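Long-range contacts in bacteriophage virulence determinant (Salmonella enterica subsp. enterica serovar Typhimurium str. 14028S, PDB 6GGR), which probably acts as a zinc-dependent protease of the PipA family, a phage-encoded Salmonella virulence effector thought to cleave host NF-kappaB proteins: residues Y149-G154 with T201-I206; K37-P42 with L91-Y96; D64-E69 with L109-N114; Q24-H29 with V188-I193. All blocks are in the same frame, centred on the assembly; numbering follows the deposited sequence.

Contact 1. Residues Y149-G154 with T201-I206; sequences YESNDG and TSPPRI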
loop_
_atom_site.group_PDB
_atom_site.type_symbol
_atom_site.label_atom_id
_atom_site.label_comp_id
_atom_site.label_asym_id
_atom_site.label_seq_id
_atom_site.Cartn_x
_atom_site.Cartn_y
_atom_site.Cartn_z
ATOM N N TYR B 149 -7.622 -9.299 0.083
ATOM C CA TYR B 149 -7.174 -9.684 1.412
ATOM C C TYR B 149 -7.480 -11.160 1.630
ATOM O O TYR B 149 -8.303 -11.759 0.930
ATOM C CB TYR B 149 -7.824 -8.820 2.511
ATOM C CG TYR B 149 -9.318 -9.004 2.720
ATOM C CD1 TYR B 149 -9.811 -10.054 3.484
ATOM C CD2 TYR B 149 -10.230 -8.104 2.185
ATOM C CE1 TYR B 149 -11.175 -10.213 3.693
ATOM C CE2 TYR B 149 -11.596 -8.257 2.388
ATOM C CZ TYR B 149 -12.059 -9.309 3.142
ATOM O OH TYR B 149 -13.414 -9.452 3.337
ATOM N N GLU B 150 -6.801 -11.749 2.606
ATOM C CA GLU B 150 -6.897 -13.181 2.845
ATOM C C GLU B 150 -8.028 -13.485 3.819
ATOM O O GLU B 150 -8.200 -12.792 4.826
ATOM C CB GLU B 150 -5.577 -13.718 3.389
ATOM C CG GLU B 150 -5.451 -15.230 3.294
ATOM C CD GLU B 150 -4.007 -15.690 3.239
ATOM O OE1 GLU B 150 -3.183 -15.160 4.014
ATOM O OE2 GLU B 150 -3.696 -16.572 2.413
ATOM N N SER B 151 -8.802 -14.525 3.506
ATOM C CA SER B 151 -9.889 -14.984 4.360
ATOM C C SER B 151 -9.952 -16.502 4.303
ATOM O O SER B 151 -9.229 -17.148 3.539
ATOM C CB SER B 151 -11.238 -14.389 3.935
ATOM O OG SER B 151 -11.785 -15.112 2.844
ATOM N N ASN B 152 -10.836 -17.075 5.121
ATOM C CA ASN B 152 -11.039 -18.518 5.099
ATOM C C ASN B 152 -11.794 -18.970 3.857
ATOM O O ASN B 152 -11.760 -20.160 3.528
ATOM C CB ASN B 152 -11.795 -18.967 6.349
ATOM C CG ASN B 152 -10.984 -18.789 7.617
ATOM O OD1 ASN B 152 -9.771 -18.997 7.626
ATOM N ND2 ASN B 152 -11.653 -18.409 8.699
ATOM N N ASP B 153 -12.478 -18.054 3.171
ATOM C CA ASP B 153 -13.198 -18.363 1.944
ATOM C C ASP B 153 -12.384 -18.035 0.701
ATOM O O ASP B 153 -12.950 -17.909 -0.389
ATOM C CB ASP B 153 -14.526 -17.604 1.903
ATOM C CG ASP B 153 -15.467 -18.013 3.012
ATOM O OD1 ASP B 153 -15.324 -19.135 3.541
ATOM O OD2 ASP B 153 -16.353 -17.202 3.352
ATOM N N GLY B 154 -11.070 -17.891 0.843
ATOM C CA GLY B 154 -10.230 -17.494 -0.259
ATOM C C GLY B 154 -10.070 -15.992 -0.343
ATOM O O GLY B 154 -10.616 -15.232 0.467
ATOM N N THR B 201 -21.311 -8.272 4.931
ATOM C CA THR B 201 -21.284 -9.709 4.668
ATOM C C THR B 201 -19.881 -10.254 4.409
ATOM O O THR B 201 -19.677 -11.469 4.520
ATOM C CB THR B 201 -22.188 -10.013 3.464
ATOM O OG1 THR B 201 -23.534 -9.634 3.774
ATOM C CG2 THR B 201 -22.157 -11.496 3.086
ATOM N N SER B 202 -18.922 -9.401 4.068
ATOM C CA SER B 202 -17.616 -9.886 3.640
ATOM C C SER B 202 -17.021 -10.806 4.705
ATOM O O SER B 202 -17.176 -10.545 5.904
ATOM C CB SER B 202 -16.668 -8.714 3.377
ATOM O OG SER B 202 -16.309 -8.057 4.583
ATOM N N PRO B 203 -16.339 -11.885 4.315
ATOM C CA PRO B 203 -15.675 -12.716 5.315
ATOM C C PRO B 203 -14.610 -11.921 6.036
ATOM O O PRO B 203 -13.969 -11.032 5.446
ATOM C CB PRO B 203 -15.060 -13.852 4.479
ATOM C CG PRO B 203 -15.727 -13.794 3.152
ATOM C CD PRO B 203 -16.115 -12.377 2.945
ATOM N N PRO B 204 -14.379 -12.202 7.317
ATOM C CA PRO B 204 -13.340 -11.462 8.041
ATOM C C PRO B 204 -11.950 -11.771 7.508
ATOM O O PRO B 204 -11.681 -12.844 6.964
ATOM C CB PRO B 204 -13.506 -11.926 9.491
ATOM C CG PRO B 204 -14.240 -13.207 9.409
ATOM C CD PRO B 204 -15.097 -13.145 8.188
ATOM N N ARG B 205 -11.060 -10.799 7.681
ATOM C CA ARG B 205 -9.698 -10.875 7.165
ATOM C C ARG B 205 -8.832 -11.613 8.176
ATOM O O ARG B 205 -8.577 -11.106 9.271
ATOM C CB ARG B 205 -9.174 -9.467 6.904
ATOM C CG ARG B 205 -7.788 -9.382 6.303
ATOM C CD ARG B 205 -7.427 -7.924 6.118
ATOM N NE ARG B 205 -6.167 -7.719 5.417
ATOM C CZ ARG B 205 -5.638 -6.521 5.192
ATOM N NH1 ARG B 205 -6.267 -5.425 5.613
ATOM N NH2 ARG B 205 -4.485 -6.416 4.545
ATOM N N ILE B 206 -8.364 -12.809 7.804
ATOM C CA ILE B 206 -7.640 -13.668 8.736
ATOM C C ILE B 206 -6.158 -13.340 8.818
ATOM O O ILE B 206 -5.489 -13.790 9.760
ATOM C CB ILE B 206 -7.808 -15.155 8.361
ATOM C CG1 ILE B 206 -7.106 -15.472 7.033
ATOM C CG2 ILE B 206 -9.291 -15.512 8.290
ATOM C CD1 ILE B 206 -7.201 -16.928 6.612
HETATM O O HOH W 1 -4.939 -9.858 3.507
HETATM O O HOH W 2 -12.369 -15.217 6.870
#
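Tyr-149 and Ser-151 lead into the hairpin loop between strands 148-149 and 156-157 and pack on the extended chain from Pro-203 to Ile-206, beyond helix 186-197. Ser-151 to Gly-154 form a type I beta turn, with an ST turn closed by Asp-153 N donating to Ser-151 OG. That hydroxyl in turn gives its proton to Gly-154 O over 2.7 Å, so the side chain holds the loop from inside. With CG between its backbone N and carbonyl carbon (chi1 68°), the Tyr-149 ring lies beside Arg-205, whose CB and CG each come within 3.5 Å of Tyr-149 CD1. The Tyr-149 hydroxyl donates to Pro-203 O at 2.7 Å, in the carbonyl plane.

Arg-205 is fully extended, and its side chain comes within about 4 Å of that of His-166, a residue that binds zinc in this protein, although no zinc is bound to this chain here; Arg-205 NH2 bonds to Tyr-208 O and to the backbone of another protein's chain. One water accepts from both Arg-205 NE and Glu-150 N. The backbones join where Ile-206 N donates to Glu-150 O at 3.0 Å. Beyond it, Ile-206 CD1 reaches 3.5 Å from Asn-152 OD1.

Contact 2. Residues K37-P42 with L91-Y96; sequences KARLEP and LMNYAY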
loop_
_atom_site.group_PDB
_atom_site.type_symbol
_atom_site.label_atom_id
_atom_site.label_comp_id
_atom_site.label_asym_id
_atom_site.label_seq_id
_atom_site.Cartn_x
_atom_site.Cartn_y
_atom_site.Cartn_z
ATOM N N LYS B 37 -21.277 4.276 24.066
ATOM C CA LYS B 37 -22.591 4.898 24.026
ATOM C C LYS B 37 -22.713 5.819 22.818
ATOM O O LYS B 37 -21.729 6.374 22.326
ATOM C CB LYS B 37 -22.852 5.682 25.316
ATOM C CG LYS B 37 -22.590 4.887 26.597
ATOM C CD LYS B 37 -23.478 3.650 26.694
ATOM C CE LYS B 37 -23.012 2.718 27.803
ATOM N NZ LYS B 37 -23.929 1.554 27.973
ATOM N N ALA B 38 -23.947 5.969 22.336
ATOM C CA ALA B 38 -24.231 6.784 21.156
ATOM C C ALA B 38 -24.502 8.226 21.582
ATOM O O ALA B 38 -25.607 8.757 21.455
ATOM C CB ALA B 38 -25.408 6.202 20.386
ATOM N N ARG B 39 -23.452 8.867 22.096
ATOM C CA ARG B 39 -23.580 10.215 22.631
ATOM C C ARG B 39 -23.179 11.305 21.645
ATOM O O ARG B 39 -23.477 12.478 21.895
ATOM C CB ARG B 39 -22.757 10.360 23.918
ATOM C CG ARG B 39 -21.261 10.165 23.779
ATOM C CD ARG B 39 -20.576 10.481 25.105
ATOM N NE ARG B 39 -19.260 9.858 25.238
ATOM C CZ ARG B 39 -18.103 10.440 24.933
ATOM N NH1 ARG B 39 -16.966 9.776 25.099
ATOM N NH2 ARG B 39 -18.071 11.682 24.462
ATOM N N LEU B 40 -22.526 10.959 20.538
ATOM C CA LEU B 40 -22.247 11.913 19.475
ATOM C C LEU B 40 -23.307 11.799 18.387
ATOM O O LEU B 40 -23.937 10.753 18.209
ATOM C CB LEU B 40 -20.863 11.680 18.867
ATOM C CG LEU B 40 -19.698 11.419 19.822
ATOM C CD1 LEU B 40 -18.409 11.279 19.032
ATOM C CD2 LEU B 40 -19.570 12.518 20.859
ATOM N N GLU B 41 -23.496 12.893 17.653
ATOM C CA GLU B 41 -24.482 12.925 16.582
ATOM C C GLU B 41 -23.855 12.389 15.300
ATOM O O GLU B 41 -22.887 12.982 14.808
ATOM C CB GLU B 41 -24.996 14.339 16.368
ATOM C CG GLU B 41 -26.457 14.404 15.927
ATOM C CD GLU B 41 -26.632 14.191 14.438
ATOM O OE1 GLU B 41 -25.931 14.866 13.653
ATOM O OE2 GLU B 41 -27.466 13.347 14.055
ATOM N N PRO B 42 -24.359 11.286 14.730
ATOM C CA PRO B 42 -23.681 10.685 13.564
ATOM C C PRO B 42 -23.432 11.639 12.403
ATOM O O PRO B 42 -22.359 11.585 11.792
ATOM C CB PRO B 42 -24.640 9.556 13.163
ATOM C CG PRO B 42 -25.309 9.174 14.423
ATOM C CD PRO B 42 -25.475 10.448 15.202
ATOM N N LEU B 91 -14.101 3.492 19.693
ATOM C CA LEU B 91 -12.946 4.147 19.089
ATOM C C LEU B 91 -13.249 5.611 18.797
ATOM O O LEU B 91 -12.469 6.501 19.153
ATOM C CB LEU B 91 -12.538 3.400 17.818
ATOM C CG LEU B 91 -12.298 1.897 18.002
ATOM C CD1 LEU B 91 -11.866 1.263 16.695
ATOM C CD2 LEU B 91 -11.269 1.630 19.090
ATOM N N MET B 92 -14.403 5.880 18.181
ATOM C CA MET B 92 -14.759 7.250 17.824
ATOM C C MET B 92 -14.933 8.115 19.066
ATOM O O MET B 92 -14.403 9.231 19.139
ATOM C CB MET B 92 -16.041 7.254 16.991
ATOM C CG MET B 92 -16.480 8.639 16.543
ATOM S SD MET B 92 -15.306 9.373 15.386
ATOM C CE MET B 92 -15.711 11.108 15.559
ATOM N N ASN B 93 -15.690 7.623 20.050
ATOM C CA ASN B 93 -15.920 8.393 21.269
ATOM C C ASN B 93 -14.602 8.754 21.937
ATOM O O ASN B 93 -14.347 9.924 22.242
ATOM C CB ASN B 93 -16.805 7.605 22.236
ATOM C CG ASN B 93 -18.273 7.612 21.840
ATOM O OD1 ASN B 93 -18.719 8.460 21.072
ATOM N ND2 ASN B 93 -19.037 6.668 22.388
ATOM N N TYR B 94 -13.757 7.753 22.188
ATOM C CA TYR B 94 -12.450 8.021 22.779
ATOM C C TYR B 94 -11.700 9.075 21.974
ATOM O O TYR B 94 -11.249 10.090 22.517
ATOM C CB TYR B 94 -11.653 6.719 22.859
ATOM C CG TYR B 94 -10.357 6.765 23.653
ATOM C CD1 TYR B 94 -9.744 7.958 24.017
ATOM C CD2 TYR B 94 -9.736 5.593 24.031
ATOM C CE1 TYR B 94 -8.563 7.957 24.732
ATOM C CE2 TYR B 94 -8.581 5.595 24.729
ATOM C CZ TYR B 94 -7.990 6.770 25.083
ATOM O OH TYR B 94 -6.814 6.748 25.794
ATOM N N ALA B 95 -11.569 8.855 20.666
ATOM C CA ALA B 95 -10.838 9.802 19.832
ATOM C C ALA B 95 -11.433 11.203 19.921
ATOM O O ALA B 95 -10.699 12.198 19.885
ATOM C CB ALA B 95 -10.825 9.317 18.387
ATOM N N TYR B 96 -12.761 11.305 20.026
ATOM C CA TYR B 96 -13.377 12.623 20.151
ATOM C C TYR B 96 -12.902 13.333 21.413
ATOM O O TYR B 96 -12.582 14.527 21.379
ATOM C CB TYR B 96 -14.903 12.510 20.153
ATOM C CG TYR B 96 -15.589 13.861 20.166
ATOM C CD1 TYR B 96 -15.842 14.544 18.984
ATOM C CD2 TYR B 96 -15.969 14.460 21.363
ATOM C CE1 TYR B 96 -16.464 15.784 18.989
ATOM C CE2 TYR B 96 -16.592 15.700 21.378
ATOM C CZ TYR B 96 -16.835 16.354 20.189
ATOM O OH TYR B 96 -17.453 17.586 20.206
#
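Leu-40 reaches from the loop between helices 24-30 and 45-49 onto helix 86-100, and its side chain can be followed atom by atom. CB points at the helix, and CG, set anti to the carbonyl carbon, passes 3.4 Å from Asn-93 OD1. From there the branches part. Leu-40 CD1 also lies 3.5 Å from Asn-93 OD1, then 3.9 Å from Tyr-96 CB and 4.1 Å from Met-92 CG. CD2 sits over the Tyr-96 ring, 4.3 Å from its centroid and 17° off the normal, which meets the definition of a CH-pi contact.

Asn-93 supplies the polar half. Its ND2 donates to Lys-37 O at 2.7 Å with an N-H...O angle of 162°, and the acceptor lies in the amide plane. The same nitrogen serves Asp-35 O, while OD1 is bonded to Tyr-82 OH, so both ends of the amide are engaged and its rotation is fixed. Arg-39 then stacks on this flat group: the two planes are 23° apart, with Asn-93 CG 3.9 Å above the guanidinium plane. Arg-39 NE pairs with Asp-35 and NH1 with Asp-97.

The chemistry is therefore split. A buried asparagine clips the loop backbone to the helix, a leucine seals one flank with apolar contacts, and the charge of the stacked arginine is probably balanced by the two aspartates.

Contact 3. Residues D64-E69 with L109-N114; sequences DDTYDE and LGAGEN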
loop_
_atom_site.group_PDB
_atom_site.type_symbol
_atom_site.label_atom_id
_atom_site.label_comp_id
_atom_site.label_asym_id
_atom_site.label_seq_id
_atom_site.Cartn_x
_atom_site.Cartn_y
_atom_site.Cartn_z
ATOM N N ASP B 64 -10.504 19.806 -5.444
ATOM C CA ASP B 64 -11.660 20.200 -4.646
ATOM C C ASP B 64 -12.885 19.358 -4.980
ATOM O O ASP B 64 -13.756 19.164 -4.123
ATOM C CB ASP B 64 -11.963 21.683 -4.863
ATOM C CG ASP B 64 -10.815 22.579 -4.442
ATOM O OD1 ASP B 64 -10.276 22.373 -3.334
ATOM O OD2 ASP B 64 -10.446 23.484 -5.222
ATOM N N ASP B 65 -12.971 18.851 -6.210
ATOM C CA ASP B 65 -14.130 18.059 -6.607
ATOM C C ASP B 65 -14.087 16.672 -5.977
ATOM O O ASP B 65 -15.055 16.237 -5.341
ATOM C CB ASP B 65 -14.192 17.961 -8.131
ATOM C CG ASP B 65 -15.545 17.500 -8.631
ATOM O OD1 ASP B 65 -16.178 16.663 -7.954
ATOM O OD2 ASP B 65 -15.975 17.978 -9.701
ATOM N N THR B 66 -12.971 15.959 -6.142
ATOM C CA THR B 66 -12.860 14.625 -5.564
ATOM C C THR B 66 -12.971 14.667 -4.046
ATOM O O THR B 66 -13.375 13.678 -3.425
ATOM C CB THR B 66 -11.537 13.980 -5.975
ATOM O OG1 THR B 66 -11.298 14.222 -7.367
ATOM C CG2 THR B 66 -11.580 12.479 -5.729
ATOM N N TYR B 67 -12.611 15.797 -3.432
ATOM C CA TYR B 67 -12.789 15.951 -1.993
ATOM C C TYR B 67 -14.256 15.792 -1.610
ATOM O O TYR B 67 -14.595 15.013 -0.711
ATOM C CB TYR B 67 -12.254 17.310 -1.545
ATOM C CG TYR B 67 -12.506 17.635 -0.088
ATOM C CD1 TYR B 67 -11.611 17.241 0.898
ATOM C CD2 TYR B 67 -13.634 18.348 0.298
ATOM C CE1 TYR B 67 -11.834 17.545 2.227
ATOM C CE2 TYR B 67 -13.867 18.653 1.625
ATOM C CZ TYR B 67 -12.964 18.249 2.585
ATOM O OH TYR B 67 -13.188 18.552 3.909
ATOM N N ASP B 68 -15.144 16.519 -2.290
ATOM C CA ASP B 68 -16.566 16.434 -1.974
ATOM C C ASP B 68 -17.099 15.026 -2.212
ATOM O O ASP B 68 -17.908 14.519 -1.426
ATOM C CB ASP B 68 -17.345 17.457 -2.801
ATOM C CG ASP B 68 -17.056 18.891 -2.383
ATOM O OD1 ASP B 68 -16.944 19.147 -1.165
ATOM O OD2 ASP B 68 -16.940 19.763 -3.271
ATOM N N GLU B 69 -16.652 14.374 -3.288
ATOM C CA GLU B 69 -17.099 13.014 -3.573
ATOM C C GLU B 69 -16.688 12.061 -2.460
ATOM O O GLU B 69 -17.508 11.287 -1.952
ATOM C CB GLU B 69 -16.530 12.549 -4.915
ATOM C CG GLU B 69 -17.115 13.281 -6.116
ATOM C CD GLU B 69 -16.269 13.138 -7.370
ATOM O OE1 GLU B 69 -15.232 12.442 -7.321
ATOM O OE2 GLU B 69 -16.642 13.724 -8.408
ATOM N N LEU B 109 -8.047 15.240 4.628
ATOM C CA LEU B 109 -8.574 14.191 3.758
ATOM C C LEU B 109 -7.831 14.251 2.427
ATOM O O LEU B 109 -8.054 15.156 1.620
ATOM C CB LEU B 109 -10.079 14.354 3.570
ATOM C CG LEU B 109 -10.726 13.357 2.604
ATOM C CD1 LEU B 109 -10.496 11.926 3.066
ATOM C CD2 LEU B 109 -12.212 13.634 2.448
ATOM N N GLY B 110 -6.935 13.290 2.202
ATOM C CA GLY B 110 -6.249 13.183 0.928
ATOM C C GLY B 110 -7.096 12.470 -0.107
ATOM O O GLY B 110 -6.764 11.359 -0.535
ATOM N N ALA B 111 -8.194 13.102 -0.513
ATOM C CA ALA B 111 -9.159 12.451 -1.389
ATOM C C ALA B 111 -8.533 12.111 -2.737
ATOM O O ALA B 111 -7.767 12.896 -3.303
ATOM C CB ALA B 111 -10.379 13.351 -1.595
ATOM N N GLY B 112 -8.879 10.935 -3.255
ATOM C CA GLY B 112 -8.348 10.480 -4.520
ATOM C C GLY B 112 -6.933 9.953 -4.463
ATOM O O GLY B 112 -6.359 9.655 -5.517
ATOM N N GLU B 113 -6.353 9.826 -3.276
ATOM C CA GLU B 113 -4.995 9.333 -3.109
ATOM C C GLU B 113 -5.011 7.892 -2.612
ATOM O O GLU B 113 -6.033 7.368 -2.161
ATOM C CB GLU B 113 -4.218 10.228 -2.139
ATOM C CG GLU B 113 -4.210 11.697 -2.535
ATOM C CD GLU B 113 -3.516 11.936 -3.860
ATOM O OE1 GLU B 113 -2.554 11.202 -4.171
ATOM O OE2 GLU B 113 -3.936 12.855 -4.594
ATOM N N ASN B 114 -3.849 7.250 -2.701
ATOM C CA ASN B 114 -3.721 5.871 -2.252
ATOM C C ASN B 114 -4.136 5.756 -0.791
ATOM O O ASN B 114 -3.812 6.614 0.034
ATOM C CB ASN B 114 -2.280 5.388 -2.436
ATOM C CG ASN B 114 -2.154 3.881 -2.339
ATOM O OD1 ASN B 114 -2.695 3.148 -3.165
ATOM N ND2 ASN B 114 -1.423 3.410 -1.335
#
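Tyr-67 and Ala-111 bring the two backbones to within 5.1 Å between their CA atoms, where the axis of helix 64-69 passes 7.9 Å from that of strand 109-111 and their directions differ by 107°. The small Ala-111 is consistent with so close an approach: its CB touches main-chain atoms, 3.5 Å from Thr-66 O and 3.6 Å from Tyr-67 CA. The side chains around it meet mainly through carbon. The Tyr-67 ring is brought across Leu-109 obliquely by a first torsion that sets CG anti to the backbone N (chi1 174°), and its CE1 comes 3.9 Å from Leu-109 CB. Leu-109 CD2 is likewise 3.9 Å from Tyr-67 CE1.

In the fold, this joins the first turn of helix 64-84 to strand 107-111 of the mixed sheet, whose Leu-109 also makes backbone bonds to Gly-52 and Gly-54, just after strand 50-51. Gly-110 bonds through its backbone to Ile-133 of the neighbouring strand 132-135. The Tyr-67 side chain also touches Ile-50 and Pro-53.

The chain leaves the strand through a type II beta turn from Gly-110 to Glu-113, closed by Glu-113 N to Gly-110 O at 3.2 Å. Gly-112 takes its third position with a positive phi of 77°, as glycine commonly does there. Thr-66 covers this corner with its methyl: CG2, anti to its own backbone N, is 4.0 Å from Gly-112 N, while OG1 makes a weak hydrogen bond to Asp-63.

Contact 4. Residues Q24-H29 with V188-I193; sequences QLRLQH and VEYTNI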
loop_
_atom_site.group_PDB
_atom_site.type_symbol
_atom_site.label_atom_id
_atom_site.label_comp_id
_atom_site.label_asym_id
_atom_site.label_seq_id
_atom_site.Cartn_x
_atom_site.Cartn_y
_atom_site.Cartn_z
ATOM N N GLN B 24 -3.180 -8.736 20.785
ATOM C CA GLN B 24 -2.957 -8.254 22.142
ATOM C C GLN B 24 -2.898 -6.733 22.227
ATOM O O GLN B 24 -3.069 -6.182 23.320
ATOM C CB GLN B 24 -1.666 -8.854 22.710
ATOM C CG GLN B 24 -1.727 -10.364 22.937
ATOM C CD GLN B 24 -2.760 -10.764 23.978
ATOM O OE1 GLN B 24 -3.003 -10.036 24.942
ATOM N NE2 GLN B 24 -3.379 -11.925 23.783
ATOM N N LEU B 25 -2.689 -6.046 21.101
ATOM C CA LEU B 25 -2.646 -4.587 21.101
ATOM C C LEU B 25 -4.044 -3.978 21.094
ATOM O O LEU B 25 -4.289 -2.973 21.771
ATOM C CB LEU B 25 -1.851 -4.092 19.895
ATOM C CG LEU B 25 -0.342 -4.332 19.960
ATOM C CD1 LEU B 25 0.267 -4.236 18.573
ATOM C CD2 LEU B 25 0.313 -3.333 20.898
ATOM N N ARG B 26 -4.963 -4.555 20.317
ATOM C CA ARG B 26 -6.359 -4.132 20.373
ATOM C C ARG B 26 -6.929 -4.350 21.769
ATOM O O ARG B 26 -7.573 -3.459 22.335
ATOM C CB ARG B 26 -7.178 -4.897 19.327
ATOM C CG ARG B 26 -8.671 -4.974 19.613
ATOM C CD ARG B 26 -9.433 -5.686 18.505
ATOM N NE ARG B 26 -9.238 -7.135 18.546
ATOM C CZ ARG B 26 -9.894 -7.960 19.357
ATOM N NH1 ARG B 26 -10.794 -7.486 20.208
ATOM N NH2 ARG B 26 -9.648 -9.264 19.321
ATOM N N LEU B 27 -6.685 -5.529 22.347
ATOM C CA LEU B 27 -7.268 -5.856 23.644
ATOM C C LEU B 27 -6.886 -4.834 24.706
ATOM O O LEU B 27 -7.654 -4.608 25.648
ATOM C CB LEU B 27 -6.840 -7.260 24.079
ATOM C CG LEU B 27 -7.446 -8.441 23.313
ATOM C CD1 LEU B 27 -6.806 -9.748 23.767
ATOM C CD2 LEU B 27 -8.960 -8.508 23.477
ATOM N N GLN B 28 -5.723 -4.197 24.575
ATOM C CA GLN B 28 -5.321 -3.207 25.564
ATOM C C GLN B 28 -5.720 -1.790 25.180
ATOM O O GLN B 28 -5.871 -0.945 26.069
ATOM C CB GLN B 28 -3.812 -3.279 25.815
ATOM C CG GLN B 28 -2.931 -2.984 24.629
ATOM C CD GLN B 28 -1.459 -3.127 24.976
ATOM O OE1 GLN B 28 -1.001 -4.207 25.351
ATOM N NE2 GLN B 28 -0.714 -2.032 24.872
ATOM N N HIS B 29 -5.920 -1.508 23.890
ATOM C CA HIS B 29 -6.580 -0.258 23.535
ATOM C C HIS B 29 -8.027 -0.260 24.011
ATOM O O HIS B 29 -8.557 0.791 24.386
ATOM C CB HIS B 29 -6.516 -0.017 22.027
ATOM C CG HIS B 29 -7.042 1.324 21.614
ATOM N ND1 HIS B 29 -6.335 2.491 21.809
ATOM C CD2 HIS B 29 -8.213 1.685 21.036
ATOM C CE1 HIS B 29 -7.043 3.513 21.362
ATOM N NE2 HIS B 29 -8.187 3.051 20.889
ATOM N N VAL B 188 -6.756 -4.527 11.605
ATOM C CA VAL B 188 -7.538 -5.539 10.904
ATOM C C VAL B 188 -8.612 -6.103 11.827
ATOM O O VAL B 188 -9.785 -6.211 11.453
ATOM C CB VAL B 188 -6.616 -6.645 10.360
ATOM C CG1 VAL B 188 -7.431 -7.829 9.841
ATOM C CG2 VAL B 188 -5.718 -6.091 9.250
ATOM N N GLU B 189 -8.231 -6.464 13.053
ATOM C CA GLU B 189 -9.193 -7.085 13.957
ATOM C C GLU B 189 -10.334 -6.127 14.272
ATOM O O GLU B 189 -11.510 -6.505 14.206
ATOM C CB GLU B 189 -8.494 -7.559 15.233
ATOM C CG GLU B 189 -7.481 -8.672 14.976
ATOM C CD GLU B 189 -7.349 -9.646 16.129
ATOM O OE1 GLU B 189 -7.912 -9.380 17.210
ATOM O OE2 GLU B 189 -6.674 -10.684 15.949
ATOM N N TYR B 190 -10.007 -4.875 14.602
ATOM C CA TYR B 190 -11.037 -3.853 14.774
ATOM C C TYR B 190 -11.924 -3.758 13.541
ATOM O O TYR B 190 -13.156 -3.751 13.643
ATOM C CB TYR B 190 -10.390 -2.492 15.053
ATOM C CG TYR B 190 -10.127 -2.173 16.507
ATOM C CD1 TYR B 190 -11.082 -2.421 17.486
ATOM C CD2 TYR B 190 -8.924 -1.601 16.898
ATOM C CE1 TYR B 190 -10.842 -2.116 18.814
ATOM C CE2 TYR B 190 -8.673 -1.296 18.224
ATOM C CZ TYR B 190 -9.634 -1.554 19.176
ATOM O OH TYR B 190 -9.384 -1.248 20.494
ATOM N N THR B 191 -11.307 -3.672 12.360
ATOM C CA THR B 191 -12.079 -3.534 11.132
ATOM C C THR B 191 -12.995 -4.734 10.927
ATOM O O THR B 191 -14.172 -4.570 10.583
ATOM C CB THR B 191 -11.135 -3.346 9.940
ATOM O OG1 THR B 191 -10.334 -2.174 10.149
ATOM C CG2 THR B 191 -11.910 -3.180 8.644
ATOM N N ASN B 192 -12.486 -5.949 11.157
ATOM C CA ASN B 192 -13.327 -7.138 11.033
ATOM C C ASN B 192 -14.552 -7.044 11.936
ATOM O O ASN B 192 -15.674 -7.349 11.516
ATOM C CB ASN B 192 -12.528 -8.396 11.374
ATOM C CG ASN B 192 -11.551 -8.794 10.280
ATOM O OD1 ASN B 192 -11.619 -8.309 9.151
ATOM N ND2 ASN B 192 -10.647 -9.705 10.611
ATOM N N ILE B 193 -14.349 -6.641 13.192
ATOM C CA ILE B 193 -15.437 -6.621 14.167
ATOM C C ILE B 193 -16.455 -5.545 13.813
ATOM O O ILE B 193 -17.670 -5.771 13.870
ATOM C CB ILE B 193 -14.877 -6.405 15.582
ATOM C CG1 ILE B 193 -13.954 -7.563 15.966
ATOM C CG2 ILE B 193 -16.020 -6.264 16.596
ATOM C CD1 ILE B 193 -13.107 -7.293 17.198
#
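Arg-26 and Glu-189 form the salt bridge between helices 24-30 and 186-197, whose local axes pass 10.2 Å apart at 68°. The arginine grips side-on, NE at 2.9 Å and NH2 at 2.7 Å from the single oxygen Glu-189 OE1, which lies in the guanidinium plane. NE meets its anti lone pair; NH2 approaches nearly along the C-O bond. OE1 also accepts from Ser-23 N, OE2 pairs with Arg-184, and Arg-26 NH2 has a second carboxylate in Asp-14.

Apolar and CH-pi contacts use the rest of the arginine. Its CG lies over the Tyr-190 ring, 3.8 Å from the centroid and 20° off the normal. A bend at chi3 then turns the guanidinium off the ring and toward the glutamate, the guanidinium and Tyr-190 ring planes standing 75° apart. Ile-193 CD1 covers one guanidinium face, 3.8 Å from NH1.

At the far end Tyr-190 OH meets the edge of the His-29 imidazole, 3.2 Å from CD2, and bonds to Asp-30 OD1. Because Arg-26 and Glu-189 are both buried and each has a further ionic partner, the charges probably compensate one another in a network, with the aliphatic arm and tyrosine shielding it.

Overall arrangement
Contact 4 is the buried one; the others are partly buried. The helix 186-197 of contact 4 is touched by both neighbours: the 201-206 chain of contact 1 returns to it through Arg-205 O and Asn-192 ND2, and Leu-91 of contact 2's helix packs on Tyr-190 and His-29. Contact 3 touches none of the rest and lies across the chain's centre from contact 4. Chemistry follows place. Contact 4 buries an ionic network; contact 1, beside the zinc-binding residues, combines bonds to main-chain oxygens and bridging waters with side-chain packing; contact 2 clips a loop with one amide; contact 3, joining helix and sheet, is apolar. Contacts 2 and 3 are nested within the 159-residue separation that contact 4 closes.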